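Lysine/ornithine decarboxylase (Selenomonas ruminantium, PDB 5GJP) catalyses the pyridoxal-phosphate-dependent decarboxylation of L-lysine and L-ornithine, yielding cadaverine and putrescine with similar efficiency. Local coordinates at residues V133-A138 / M174-H179; L162-Q167 / E205-H210; M90-P95 / R111-D116; V196-F201 / F247-V252. All coordinates share one frame; numbering follows the deposited sequence.

Interaction 1. Residues V133-A138 / M174-H179; sequences VLVRIA and MGICFH. With PLP (pyridoxal-5'-phosphate), chain C.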
loop_
_atom_site.group_PDB
_atom_site.type_symbol
_atom_site.label_atom_id
_atom_site.label_comp_id
_atom_site.label_asym_id
_atom_site.label_seq_id
_atom_site.Cartn_x
_atom_site.Cartn_y
_atom_site.Cartn_z
ATOM N N VAL A 133 17.631 23.542 -14.041
ATOM C CA VAL A 133 17.851 22.225 -13.509
ATOM C C VAL A 133 18.868 22.329 -12.390
ATOM O O VAL A 133 19.770 23.175 -12.410
ATOM C CB VAL A 133 18.297 21.183 -14.575
ATOM C CG1 VAL A 133 17.270 21.118 -15.688
ATOM C CG2 VAL A 133 19.666 21.511 -15.145
ATOM N N LEU A 134 18.682 21.467 -11.403
ATOM C CA LEU A 134 19.651 21.267 -10.368
ATOM C C LEU A 134 20.101 19.826 -10.496
ATOM O O LEU A 134 19.265 18.923 -10.668
ATOM C CB LEU A 134 19.036 21.492 -8.982
ATOM C CG LEU A 134 18.549 22.882 -8.581
ATOM C CD1 LEU A 134 17.408 23.329 -9.469
ATOM C CD2 LEU A 134 18.113 22.899 -7.111
ATOM N N VAL A 135 21.407 19.608 -10.372
ATOM C CA VAL A 135 21.918 18.260 -10.291
ATOM C C VAL A 135 21.860 17.763 -8.866
ATOM O O VAL A 135 22.387 18.385 -7.944
ATOM C CB VAL A 135 23.333 18.094 -10.918
ATOM C CG1 VAL A 135 24.439 18.811 -10.122
ATOM C CG2 VAL A 135 23.648 16.621 -11.096
ATOM N N ARG A 136 21.222 16.620 -8.691
ATOM C CA ARG A 136 21.306 15.904 -7.438
ATOM C C ARG A 136 22.595 15.060 -7.226
ATOM O O ARG A 136 22.902 14.141 -7.991
ATOM C CB ARG A 136 20.104 15.003 -7.330
ATOM C CG ARG A 136 19.996 14.382 -5.957
ATOM C CD ARG A 136 18.554 14.213 -5.565
ATOM N NE ARG A 136 18.484 13.290 -4.453
ATOM C CZ ARG A 136 17.394 12.643 -4.082
ATOM N NH1 ARG A 136 16.241 12.793 -4.745
ATOM N NH2 ARG A 136 17.472 11.819 -3.049
ATOM N N ILE A 137 23.315 15.359 -6.149
ATOM C CA ILE A 137 24.511 14.623 -5.764
ATOM C C ILE A 137 24.228 13.734 -4.574
ATOM O O ILE A 137 23.472 14.103 -3.682
ATOM C CB ILE A 137 25.719 15.535 -5.437
ATOM C CG1 ILE A 137 25.364 16.591 -4.381
ATOM C CG2 ILE A 137 26.229 16.221 -6.702
ATOM C CD1 ILE A 137 26.052 16.437 -3.054
ATOM N N ALA A 138 24.899 12.587 -4.563
ATOM C CA ALA A 138 24.752 11.595 -3.548
ATOM C C ALA A 138 25.675 11.910 -2.378
ATOM O O ALA A 138 26.891 11.920 -2.541
ATOM C CB ALA A 138 25.088 10.220 -4.123
ATOM N N MET A 174 21.252 25.543 -12.983
ATOM C CA MET A 174 20.875 26.487 -11.940
ATOM C C MET A 174 21.613 26.217 -10.658
ATOM O O MET A 174 21.916 27.146 -9.929
ATOM C CB MET A 174 19.365 26.406 -11.688
ATOM C CG MET A 174 18.763 27.621 -10.995
ATOM S SD MET A 174 17.259 27.212 -10.079
ATOM C CE MET A 174 16.341 28.763 -10.155
ATOM N N GLY A 175 21.839 24.949 -10.334
ATOM C CA GLY A 175 22.541 24.608 -9.101
ATOM C C GLY A 175 22.673 23.125 -8.759
ATOM O O GLY A 175 22.631 22.271 -9.641
ATOM N N ILE A 176 22.826 22.857 -7.461
ATOM C CA ILE A 176 23.001 21.530 -6.913
ATOM C C ILE A 176 21.910 21.235 -5.860
ATOM O O ILE A 176 21.398 22.149 -5.200
ATOM C CB ILE A 176 24.405 21.425 -6.285
ATOM C CG1 ILE A 176 25.474 21.473 -7.390
ATOM C CG2 ILE A 176 24.589 20.147 -5.481
ATOM C CD1 ILE A 176 26.896 21.776 -6.905
ATOM N N CYS A 177 21.553 19.956 -5.711
ATOM C CA CYS A 177 20.713 19.539 -4.612
ATOM C C CYS A 177 21.171 18.241 -3.969
ATOM O O CYS A 177 21.985 17.515 -4.513
ATOM C CB CYS A 177 19.260 19.442 -5.045
ATOM S SG CYS A 177 18.871 18.174 -6.244
ATOM N N PHE A 178 20.674 17.985 -2.769
ATOM C CA PHE A 178 20.931 16.731 -2.122
ATOM C C PHE A 178 19.867 16.457 -1.077
ATOM O O PHE A 178 19.053 17.321 -0.739
ATOM C CB PHE A 178 22.341 16.709 -1.483
ATOM C CG PHE A 178 22.553 17.774 -0.433
ATOM C CD1 PHE A 178 22.063 17.615 0.871
ATOM C CD2 PHE A 178 23.236 18.944 -0.735
ATOM C CE1 PHE A 178 22.272 18.584 1.843
ATOM C CE2 PHE A 178 23.444 19.910 0.239
ATOM C CZ PHE A 178 22.986 19.725 1.532
ATOM N N HIS A 179 19.914 15.232 -0.573
ATOM C CA HIS A 179 19.059 14.777 0.483
ATOM C C HIS A 179 19.825 13.813 1.388
ATOM O O HIS A 179 20.255 12.757 0.976
ATOM C CB HIS A 179 17.816 14.104 -0.094
ATOM C CG HIS A 179 16.677 14.025 0.864
ATOM N ND1 HIS A 179 16.588 13.058 1.833
ATOM C CD2 HIS A 179 15.559 14.767 0.982
ATOM C CE1 HIS A 179 15.473 13.207 2.519
ATOM N NE2 HIS A 179 14.832 14.249 2.031
HETATM N N1 PLP C . 12.835 15.923 -0.846
HETATM C C2 PLP C . 12.871 15.025 -1.840
HETATM C C2A PLP C . 13.512 15.346 -3.154
HETATM C C3 PLP C . 12.274 13.707 -1.651
HETATM O O3 PLP C . 12.330 12.817 -2.653
HETATM C C4 PLP C . 11.648 13.402 -0.356
HETATM C C4A PLP C . 11.025 12.088 -0.090
HETATM O O4A PLP C . 11.681 11.185 0.377
HETATM C C5 PLP C . 11.680 14.476 0.658
HETATM C C6 PLP C . 12.270 15.679 0.337
HETATM C C5A PLP C . 11.059 14.288 2.012
HETATM O O4P PLP C . 11.998 14.014 3.031
HETATM P P PLP C . 11.514 13.863 4.526
HETATM O O1P PLP C . 12.355 12.806 5.138
HETATM O O2P PLP C . 11.747 15.204 5.080
HETATM O O3P PLP C . 10.101 13.487 4.409
#

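Interaction 2. Residues L162-Q167 / E205-H210; sequences LLKAAQ and EEMGMH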
loop_
_atom_site.group_PDB
_atom_site.type_symbol
_atom_site.label_atom_id
_atom_site.label_comp_id
_atom_site.label_asym_id
_atom_site.label_seq_id
_atom_site.Cartn_x
_atom_site.Cartn_y
_atom_site.Cartn_z
ATOM N N LEU A 162 27.628 16.599 -15.571
ATOM C CA LEU A 162 26.175 16.534 -15.837
ATOM C C LEU A 162 25.547 17.905 -16.065
ATOM O O LEU A 162 24.659 18.027 -16.892
ATOM C CB LEU A 162 25.416 15.794 -14.731
ATOM C CG LEU A 162 25.628 14.286 -14.679
ATOM C CD1 LEU A 162 25.078 13.756 -13.368
ATOM C CD2 LEU A 162 24.966 13.603 -15.859
ATOM N N LEU A 163 26.020 18.925 -15.355
ATOM C CA LEU A 163 25.520 20.291 -15.556
ATOM C C LEU A 163 25.960 20.880 -16.885
ATOM O O LEU A 163 25.162 21.545 -17.551
ATOM C CB LEU A 163 25.961 21.233 -14.412
ATOM C CG LEU A 163 25.367 20.971 -13.017
ATOM C CD1 LEU A 163 26.230 21.643 -11.969
ATOM C CD2 LEU A 163 23.910 21.407 -12.906
ATOM N N LYS A 164 27.226 20.666 -17.260
ATOM C CA LYS A 164 27.721 21.114 -18.561
ATOM C C LYS A 164 26.967 20.426 -19.707
ATOM O O LYS A 164 26.536 21.094 -20.658
ATOM C CB LYS A 164 29.219 20.846 -18.694
ATOM C CG LYS A 164 29.885 21.619 -19.826
ATOM C CD LYS A 164 30.254 23.058 -19.419
ATOM C CE LYS A 164 30.590 23.949 -20.621
ATOM N NZ LYS A 164 29.378 24.231 -21.450
ATOM N N ALA A 165 26.816 19.101 -19.611
ATOM C CA ALA A 165 26.044 18.351 -20.603
ATOM C C ALA A 165 24.617 18.904 -20.697
ATOM O O ALA A 165 24.059 18.969 -21.800
ATOM C CB ALA A 165 26.037 16.858 -20.280
ATOM N N ALA A 166 24.058 19.360 -19.563
ATOM C CA ALA A 166 22.722 19.958 -19.553
ATOM C C ALA A 166 22.659 21.318 -20.245
ATOM O O ALA A 166 21.667 21.625 -20.921
ATOM C CB ALA A 166 22.187 20.048 -18.126
ATOM N N GLN A 167 23.683 22.148 -20.055
ATOM C CA GLN A 167 23.817 23.402 -20.836
ATOM C C GLN A 167 23.996 23.153 -22.331
ATOM O O GLN A 167 23.306 23.781 -23.124
ATOM C CB GLN A 167 24.919 24.330 -20.310
ATOM C CG GLN A 167 24.610 24.848 -18.915
ATOM C CD GLN A 167 24.622 26.372 -18.782
ATOM O OE1 GLN A 167 23.601 27.000 -18.412
ATOM N NE2 GLN A 167 25.773 26.974 -19.076
ATOM N N GLU A 205 32.270 28.073 -10.786
ATOM C CA GLU A 205 32.473 29.490 -11.124
ATOM C C GLU A 205 33.711 29.614 -12.000
ATOM O O GLU A 205 33.613 30.064 -13.159
ATOM C CB GLU A 205 32.568 30.384 -9.868
ATOM C CG GLU A 205 32.898 31.873 -10.095
ATOM C CD GLU A 205 31.913 32.643 -10.990
ATOM O OE1 GLU A 205 31.362 33.676 -10.543
ATOM O OE2 GLU A 205 31.703 32.258 -12.157
ATOM N N GLU A 206 34.844 29.141 -11.480
ATOM C CA GLU A 206 36.095 29.174 -12.243
ATOM C C GLU A 206 35.970 28.480 -13.609
ATOM O O GLU A 206 36.591 28.914 -14.575
ATOM C CB GLU A 206 37.257 28.592 -11.438
ATOM C CG GLU A 206 37.234 27.081 -11.337
ATOM C CD GLU A 206 37.955 26.553 -10.120
ATOM O OE1 GLU A 206 38.060 27.277 -9.107
ATOM O OE2 GLU A 206 38.390 25.388 -10.169
ATOM N N MET A 207 35.140 27.439 -13.686
ATOM C CA MET A 207 34.815 26.743 -14.947
ATOM C C MET A 207 33.952 27.561 -15.929
ATOM O O MET A 207 33.608 27.061 -16.995
ATOM C CB MET A 207 34.152 25.395 -14.601
ATOM C CG MET A 207 33.455 24.606 -15.704
ATOM S SD MET A 207 33.043 22.951 -15.099
ATOM C CE MET A 207 32.136 22.312 -16.511
ATOM N N GLY A 208 33.609 28.808 -15.593
ATOM C CA GLY A 208 32.768 29.645 -16.460
ATOM C C GLY A 208 31.291 29.277 -16.402
ATOM O O GLY A 208 30.538 29.533 -17.342
ATOM N N MET A 209 30.890 28.685 -15.282
ATOM C CA MET A 209 29.528 28.269 -15.010
ATOM C C MET A 209 29.131 28.912 -13.678
ATOM O O MET A 209 29.749 28.604 -12.656
ATOM C CB MET A 209 29.538 26.744 -14.887
ATOM C CG MET A 209 28.182 26.065 -14.826
ATOM S SD MET A 209 28.342 24.301 -15.227
ATOM C CE MET A 209 27.198 24.248 -16.588
ATOM N N HIS A 210 28.145 29.812 -13.666
ATOM C CA HIS A 210 27.742 30.441 -12.380
ATOM C C HIS A 210 26.446 29.857 -11.799
ATOM O O HIS A 210 25.351 30.120 -12.323
ATOM C CB HIS A 210 27.624 31.978 -12.469
ATOM C CG HIS A 210 27.455 32.641 -11.129
ATOM N ND1 HIS A 210 26.359 33.413 -10.807
ATOM C CD2 HIS A 210 28.225 32.605 -10.012
ATOM C CE1 HIS A 210 26.475 33.847 -9.563
ATOM N NE2 HIS A 210 27.596 33.366 -9.057
#

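Interaction 3. Residues M90-P95 / R111-D116; sequences MIYANP and RRFTFD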
loop_
_atom_site.group_PDB
_atom_site.type_symbol
_atom_site.label_atom_id
_atom_site.label_comp_id
_atom_site.label_asym_id
_atom_site.label_seq_id
_atom_site.Cartn_x
_atom_site.Cartn_y
_atom_site.Cartn_z
ATOM N N MET A 90 6.438 25.485 -8.153
ATOM C CA MET A 90 6.743 24.061 -8.079
ATOM C C MET A 90 8.133 23.723 -8.544
ATOM O O MET A 90 8.681 24.402 -9.391
ATOM C CB MET A 90 5.786 23.257 -8.919
ATOM C CG MET A 90 4.336 23.411 -8.551
ATOM S SD MET A 90 3.420 22.432 -9.733
ATOM C CE MET A 90 1.868 23.328 -9.830
ATOM N N ILE A 91 8.684 22.644 -7.974
ATOM C CA ILE A 91 9.852 21.988 -8.518
ATOM C C ILE A 91 9.502 20.516 -8.769
ATOM O O ILE A 91 8.975 19.823 -7.899
ATOM C CB ILE A 91 11.114 22.180 -7.667
ATOM C CG1 ILE A 91 12.321 21.565 -8.376
ATOM C CG2 ILE A 91 10.992 21.571 -6.279
ATOM C CD1 ILE A 91 13.644 22.007 -7.795
ATOM N N TYR A 92 9.757 20.074 -9.995
ATOM C CA TYR A 92 9.603 18.681 -10.369
ATOM C C TYR A 92 10.897 17.981 -9.958
ATOM O O TYR A 92 11.850 17.924 -10.726
ATOM C CB TYR A 92 9.296 18.542 -11.854
ATOM C CG TYR A 92 8.840 17.175 -12.324
ATOM C CD1 TYR A 92 8.408 16.191 -11.450
ATOM C CD2 TYR A 92 8.781 16.884 -13.681
ATOM C CE1 TYR A 92 7.971 14.969 -11.910
ATOM C CE2 TYR A 92 8.333 15.657 -14.144
ATOM C CZ TYR A 92 7.932 14.699 -13.258
ATOM O OH TYR A 92 7.489 13.447 -13.714
ATOM N N ALA A 93 10.900 17.479 -8.722
ATOM C CA ALA A 93 12.111 17.032 -7.999
ATOM C C ALA A 93 12.339 15.513 -7.983
ATOM O O ALA A 93 13.259 15.060 -7.349
ATOM C CB ALA A 93 12.079 17.560 -6.562
ATOM N N ASN A 94 11.467 14.743 -8.614
ATOM C CA ASN A 94 11.735 13.371 -8.961
ATOM C C ASN A 94 12.871 13.318 -10.014
ATOM O O ASN A 94 12.680 13.798 -11.137
ATOM C CB ASN A 94 10.474 12.701 -9.547
ATOM C CG ASN A 94 10.582 11.216 -9.551
ATOM O OD1 ASN A 94 11.641 10.681 -9.835
ATOM N ND2 ASN A 94 9.500 10.526 -9.178
ATOM N N PRO A 95 14.039 12.733 -9.656
ATOM C CA PRO A 95 15.189 12.748 -10.583
ATOM C C PRO A 95 14.913 12.007 -11.867
ATOM O O PRO A 95 15.515 12.354 -12.852
ATOM C CB PRO A 95 16.303 12.032 -9.800
ATOM C CG PRO A 95 15.871 12.108 -8.369
ATOM C CD PRO A 95 14.369 11.971 -8.437
ATOM N N ARG A 111 9.078 25.008 -14.321
ATOM C CA ARG A 111 10.365 25.359 -14.906
ATOM C C ARG A 111 11.546 25.025 -14.004
ATOM O O ARG A 111 12.651 25.449 -14.271
ATOM C CB ARG A 111 10.371 26.857 -15.241
ATOM C CG ARG A 111 9.615 27.223 -16.519
ATOM C CD ARG A 111 9.865 28.671 -16.969
ATOM N NE ARG A 111 11.183 29.194 -16.572
ATOM C CZ ARG A 111 12.327 29.085 -17.257
ATOM N NH1 ARG A 111 12.368 28.482 -18.444
ATOM N NH2 ARG A 111 13.450 29.611 -16.743
ATOM N N ARG A 112 11.353 24.266 -12.938
ATOM C CA ARG A 112 12.492 23.780 -12.182
ATOM C C ARG A 112 12.424 22.277 -12.058
ATOM O O ARG A 112 11.374 21.703 -11.768
ATOM C CB ARG A 112 12.564 24.463 -10.833
ATOM C CG ARG A 112 12.969 25.916 -10.989
ATOM C CD ARG A 112 12.712 26.764 -9.761
ATOM N NE ARG A 112 11.312 26.659 -9.346
ATOM C CZ ARG A 112 10.801 27.234 -8.259
ATOM N NH1 ARG A 112 11.545 28.016 -7.470
ATOM N NH2 ARG A 112 9.528 27.034 -7.968
ATOM N N PHE A 113 13.565 21.653 -12.294
ATOM C CA PHE A 113 13.697 20.199 -12.377
ATOM C C PHE A 113 14.959 19.807 -11.644
ATOM O O PHE A 113 15.909 20.597 -11.562
ATOM C CB PHE A 113 13.801 19.755 -13.840
ATOM C CG PHE A 113 12.614 20.135 -14.636
ATOM C CD1 PHE A 113 12.459 21.432 -15.067
ATOM C CD2 PHE A 113 11.605 19.241 -14.872
ATOM C CE1 PHE A 113 11.328 21.818 -15.771
ATOM C CE2 PHE A 113 10.479 19.605 -15.581
ATOM C CZ PHE A 113 10.334 20.898 -16.032
ATOM N N THR A 114 14.960 18.607 -11.073
ATOM C CA THR A 114 16.192 18.008 -10.580
ATOM C C THR A 114 16.547 16.804 -11.457
ATOM O O THR A 114 15.697 16.274 -12.165
ATOM C CB THR A 114 16.063 17.553 -9.122
ATOM O OG1 THR A 114 15.209 16.400 -9.059
ATOM C CG2 THR A 114 15.514 18.690 -8.286
ATOM N N PHE A 115 17.806 16.414 -11.490
ATOM C CA PHE A 115 18.172 15.216 -12.222
ATOM C C PHE A 115 19.482 14.660 -11.714
ATOM O O PHE A 115 20.263 15.385 -11.138
ATOM C CB PHE A 115 18.236 15.498 -13.718
ATOM C CG PHE A 115 19.461 16.235 -14.140
ATOM C CD1 PHE A 115 19.608 17.569 -13.848
ATOM C CD2 PHE A 115 20.465 15.594 -14.821
ATOM C CE1 PHE A 115 20.733 18.250 -14.227
ATOM C CE2 PHE A 115 21.594 16.272 -15.204
ATOM C CZ PHE A 115 21.726 17.603 -14.907
ATOM N N ASP A 116 19.708 13.367 -11.908
ATOM C CA ASP A 116 20.977 12.758 -11.525
ATOM C C ASP A 116 21.641 11.867 -12.570
ATOM O O ASP A 116 22.586 11.166 -12.261
ATOM C CB ASP A 116 20.839 12.016 -10.205
ATOM C CG ASP A 116 19.868 10.880 -10.281
ATOM O OD1 ASP A 116 19.308 10.638 -11.361
ATOM O OD2 ASP A 116 19.667 10.222 -9.251
#

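Interaction 4. Residues V196-F201 / F247-V252; sequences VARRLF and FPDTAV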
loop_
_atom_site.group_PDB
_atom_site.type_symbol
_atom_site.label_atom_id
_atom_site.label_comp_id
_atom_site.label_asym_id
_atom_site.label_seq_id
_atom_site.Cartn_x
_atom_site.Cartn_y
_atom_site.Cartn_z
ATOM N N VAL A 196 30.615 19.825 0.708
ATOM C CA VAL A 196 30.722 19.133 -0.581
ATOM C C VAL A 196 30.149 20.003 -1.699
ATOM O O VAL A 196 30.768 20.140 -2.749
ATOM C CB VAL A 196 30.025 17.758 -0.549
ATOM C CG1 VAL A 196 29.990 17.114 -1.934
ATOM C CG2 VAL A 196 30.733 16.840 0.442
ATOM N N ALA A 197 28.988 20.612 -1.457
ATOM C CA ALA A 197 28.374 21.497 -2.435
ATOM C C ALA A 197 29.141 22.791 -2.600
ATOM O O ALA A 197 29.111 23.387 -3.662
ATOM C CB ALA A 197 26.931 21.785 -2.065
ATOM N N ARG A 198 29.773 23.257 -1.529
ATOM C CA ARG A 198 30.620 24.459 -1.578
ATOM C C ARG A 198 31.791 24.290 -2.556
ATOM O O ARG A 198 32.015 25.142 -3.407
ATOM C CB ARG A 198 31.180 24.788 -0.180
ATOM C CG ARG A 198 31.959 26.088 -0.081
ATOM C CD ARG A 198 31.101 27.274 -0.428
ATOM N NE ARG A 198 31.253 27.694 -1.801
ATOM C CZ ARG A 198 30.635 28.746 -2.327
ATOM N NH1 ARG A 198 30.854 29.049 -3.593
ATOM N NH2 ARG A 198 29.802 29.496 -1.607
ATOM N N ARG A 199 32.535 23.200 -2.394
ATOM C CA ARG A 199 33.614 22.843 -3.320
ATOM C C ARG A 199 33.087 22.957 -4.776
ATOM O O ARG A 199 33.573 23.792 -5.566
ATOM C CB ARG A 199 34.133 21.437 -2.964
ATOM C CG ARG A 199 35.200 20.847 -3.872
ATOM C CD ARG A 199 36.602 21.396 -3.616
ATOM N NE ARG A 199 37.628 20.348 -3.728
ATOM C CZ ARG A 199 38.949 20.553 -3.790
ATOM N NH1 ARG A 199 39.774 19.501 -3.886
ATOM N NH2 ARG A 199 39.463 21.785 -3.754
ATOM N N LEU A 200 32.034 22.191 -5.073
ATOM C CA LEU A 200 31.446 22.131 -6.413
ATOM C C LEU A 200 31.096 23.481 -6.948
ATOM O O LEU A 200 31.339 23.749 -8.112
ATOM C CB LEU A 200 30.203 21.233 -6.453
ATOM C CG LEU A 200 30.551 19.752 -6.322
ATOM C CD1 LEU A 200 29.370 18.954 -5.799
ATOM C CD2 LEU A 200 31.047 19.209 -7.659
ATOM N N PHE A 201 30.522 24.322 -6.098
ATOM C CA PHE A 201 30.170 25.700 -6.473
ATOM C C PHE A 201 31.360 26.580 -6.926
ATOM O O PHE A 201 31.198 27.431 -7.834
ATOM C CB PHE A 201 29.479 26.386 -5.306
ATOM C CG PHE A 201 27.998 26.428 -5.421
ATOM C CD1 PHE A 201 27.255 25.262 -5.365
ATOM C CD2 PHE A 201 27.336 27.649 -5.545
ATOM C CE1 PHE A 201 25.875 25.301 -5.467
ATOM C CE2 PHE A 201 25.960 27.691 -5.622
ATOM C CZ PHE A 201 25.231 26.515 -5.589
ATOM N N PHE A 247 27.279 30.195 2.346
ATOM C CA PHE A 247 26.559 30.599 1.145
ATOM C C PHE A 247 25.919 31.967 1.266
ATOM O O PHE A 247 24.710 32.116 1.142
ATOM C CB PHE A 247 25.499 29.556 0.786
ATOM C CG PHE A 247 26.061 28.263 0.286
ATOM C CD1 PHE A 247 26.316 28.077 -1.052
ATOM C CD2 PHE A 247 26.327 27.233 1.155
ATOM C CE1 PHE A 247 26.836 26.893 -1.508
ATOM C CE2 PHE A 247 26.851 26.046 0.708
ATOM C CZ PHE A 247 27.097 25.873 -0.627
ATOM N N PRO A 248 26.732 32.986 1.464
ATOM C CA PRO A 248 26.234 34.354 1.524
ATOM C C PRO A 248 25.613 34.770 0.206
ATOM O O PRO A 248 24.627 35.489 0.178
ATOM C CB PRO A 248 27.497 35.169 1.795
ATOM C CG PRO A 248 28.636 34.259 1.511
ATOM C CD PRO A 248 28.143 32.905 1.853
ATOM N N ASP A 249 26.224 34.337 -0.882
ATOM C CA ASP A 249 25.786 34.651 -2.230
ATOM C C ASP A 249 24.435 34.085 -2.627
ATOM O O ASP A 249 23.704 34.682 -3.396
ATOM C CB ASP A 249 26.844 34.214 -3.240
ATOM C CG ASP A 249 27.237 32.757 -3.090
ATOM O OD1 ASP A 249 27.361 32.288 -1.945
ATOM O OD2 ASP A 249 27.430 32.078 -4.121
ATOM N N THR A 250 24.150 32.893 -2.133
ATOM C CA THR A 250 23.308 31.883 -2.804
ATOM C C THR A 250 21.883 31.777 -2.249
ATOM O O THR A 250 21.683 31.790 -1.036
ATOM C CB THR A 250 23.945 30.492 -2.628
ATOM O OG1 THR A 250 25.244 30.459 -3.242
ATOM C CG2 THR A 250 23.079 29.387 -3.214
ATOM N N ALA A 251 20.928 31.627 -3.162
ATOM C CA ALA A 251 19.559 31.259 -2.860
ATOM C C ALA A 251 19.399 29.766 -2.441
ATOM O O ALA A 251 19.495 28.871 -3.293
ATOM C CB ALA A 251 18.703 31.549 -4.074
ATOM N N VAL A 252 19.153 29.522 -1.147
ATOM C CA VAL A 252 18.995 28.185 -0.577
ATOM C C VAL A 252 17.535 27.790 -0.308
ATOM O O VAL A 252 16.712 28.611 0.099
ATOM C CB VAL A 252 19.729 28.050 0.762
ATOM C CG1 VAL A 252 19.631 26.618 1.297
ATOM C CG2 VAL A 252 21.177 28.469 0.597
HETATM O O HOH W 1 30.062 31.366 -4.493
#

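Interaction 1. Residues V133-A138 / M174-H179
Val133 O takes two backbone N-H groups from the neighbouring strand: Met174 N at 2.9 Å and a weak second bond from Gly175 N. The parallel pairing then continues from Gly175 O to Val135 N, from Val135 O to Cys177 N (2.9 Å) and from Cys177 O to Ile137 N, so the pairing runs from Val133 to Ile137. On one face Leu134, Arg136 and Cys177 meet. Cys177 SG lies between its own backbone N and carbonyl carbon (chi1 66°), which lays the sulfur against Arg136 CB at 3.6 Å; a compact thiol can lie directly against the arginine stem. On the other face the branched Val135 and Ile176 lie side by side, CG1 to CG1 at 4.0 Å, and pack on helices 159-168 and 188-206, respectively. Two residues after Cys177, His179 donates NE2-H to PLP O4P at 3.0 Å, the oxygen sitting at the edge of the imidazole, while ND1 is tied to Gly181 N; the two bonds fix the ring's rotation. A leucine at His179 would probably leave the phosphate ester oxygen without this donor and the Gly181 amide without its acceptor. This arrangement, parallel strands leading to a cofactor ligand toward their C-terminal side, is that of the PLP-binding TIM-like barrel of class-II decarboxylases.

Interaction 2. Residues L162-Q167 / E205-H210
Met209 CE is the centre of this contact, reaching from the loop after helix 188-206 onto helix 159-168, two outer helices of the TIM-like barrel. The methyl lies 3.5 Å from Gln167 CG and 3.9 Å from Leu163 CB, residues one helical turn apart, so a single thioether end fills the dip between them. Methionine suits the place because its flexible, unbranched chain can bend into such a dip; here the bend comes at the last torsion, chi3 -123°, after a chain that starts out extended. Met207 works at the solvent side, its straight chain crossing Lys164 obliquely and leaning CE on the aliphatic stem of the lysine, whose ammonium reaches a weak, long ion pair with Asp168. No hydrogen bond spans the contact. The second shell sets these groups: Gln167 OE1 accepts from Ala173 N, which steadies its chain, and Leu163 rests on Ala173 of strand 172-177, as does Met209. Between the two methionines the chain leaves helix 188-206 through a Schellman motif, in which Gly208 takes the positive phi that glycine tolerates easily and turns the chain from Met207 to Met209; its N bonds to Glu205 O at 2.7 Å.

Interaction 3. Residues M90-P95 / R111-D116
The strands 90-92 and 112-115 close the ring of the PLP-binding barrel, being the two ends of its parallel sheet. Tyr92 is the bridging residue: its N donates to Arg112 O at 2.9 Å and its O accepts from Thr114 N at 3.2 Å. Its phenol ring leans on Phe113, with Phe113 CE2 near the plane of the tyrosine ring at its edge, 3.7 Å from Tyr92 CD2; flat aromatics fill the space between sheet and outer helices 74-82 and 118-127. Towards the N-terminal ends, Arg112 bends at chi3 (-54°) and brings NH2 to 3.1 Å from Met90 O, well above the plane of that carbonyl, with a weak second bond from NE. The same arginine makes a cation-pi contact with Trp253, so a long, charged chain serves both a backbone carbonyl and an aromatic ring. Ile91 CD1 and Thr114 CG2 touch at 3.8 Å inside the barrel. A chi1 of 71° swings Thr114 OG1 toward Ala93, where it makes a weak bond to Ala93 O at 2.9 Å. Small Ala93 has its side chain about 4 Å from the cofactor, and Asn94 hydrogen-bonds Pro321 of the second subunit and packs on its Cys323, a probable shared proton donor. Strand ends that reach cofactor and partner subunit together are characteristic of the dimeric class-II decarboxylase active site.

Interaction 4. Residues V196-F201 / F247-V252
Phe247 puts CE1 over the centre of the Phe201 ring, 4.0 Å above its plane, in a T-shaped pair whose planes stand at 84°; a flat phenylalanine can offer its edge to one neighbour and a face to another. Arg198 CD sits over the rim of one face of Phe247, 4.2 Å above its plane, as the arginine slides past, guanidinium and ring planes 18° apart. Asp249 follows: its OD1 lies in the guanidinium plane, 3.7 Å from Arg198 NH2, a long salt bridge, and a water joins OD2 to Arg198 NH1. The arginine has firmer partners in Asp202 and Leu246 O, so its charge is shared among several acceptors. Next, Thr250 brings OG1, weakly hydrogen-bonded to Asp249 OD2, to 3.7 Å from Phe201 CE2. Replacing Phe201 with an alanine would probably open a gap beneath the edge of Phe247 and take away the ring beside Thr250. Such aromatic packing of an outer helix against the loop leading into strand 251-254 belongs to the helical layer of a TIM-like barrel.

How the interactions relate
All four contacts belong to the PLP-binding barrel. Interaction 1 is central: Leu134 N lies 2.9 Å from Phe113 O of interaction 3, and Arg136 N the same distance from Phe115 O, probable hydrogen bonds that continue the sheet, and the two centres are about 9 Å apart. Outward, Val135 CG1 meets Leu163 CG of interaction 2 at 3.7 Å, and Ile176 CD1 meets Phe201 CD1 of interaction 4 at 3.8 Å, so two helices pack on the same face of one strand pair. Interactions 2 and 4 share helix 188-206, their centres about 14 Å apart. Interactions 1 and 3 reach the cofactor; interactions 2 and 4 lie in the outer helical layer, away from it.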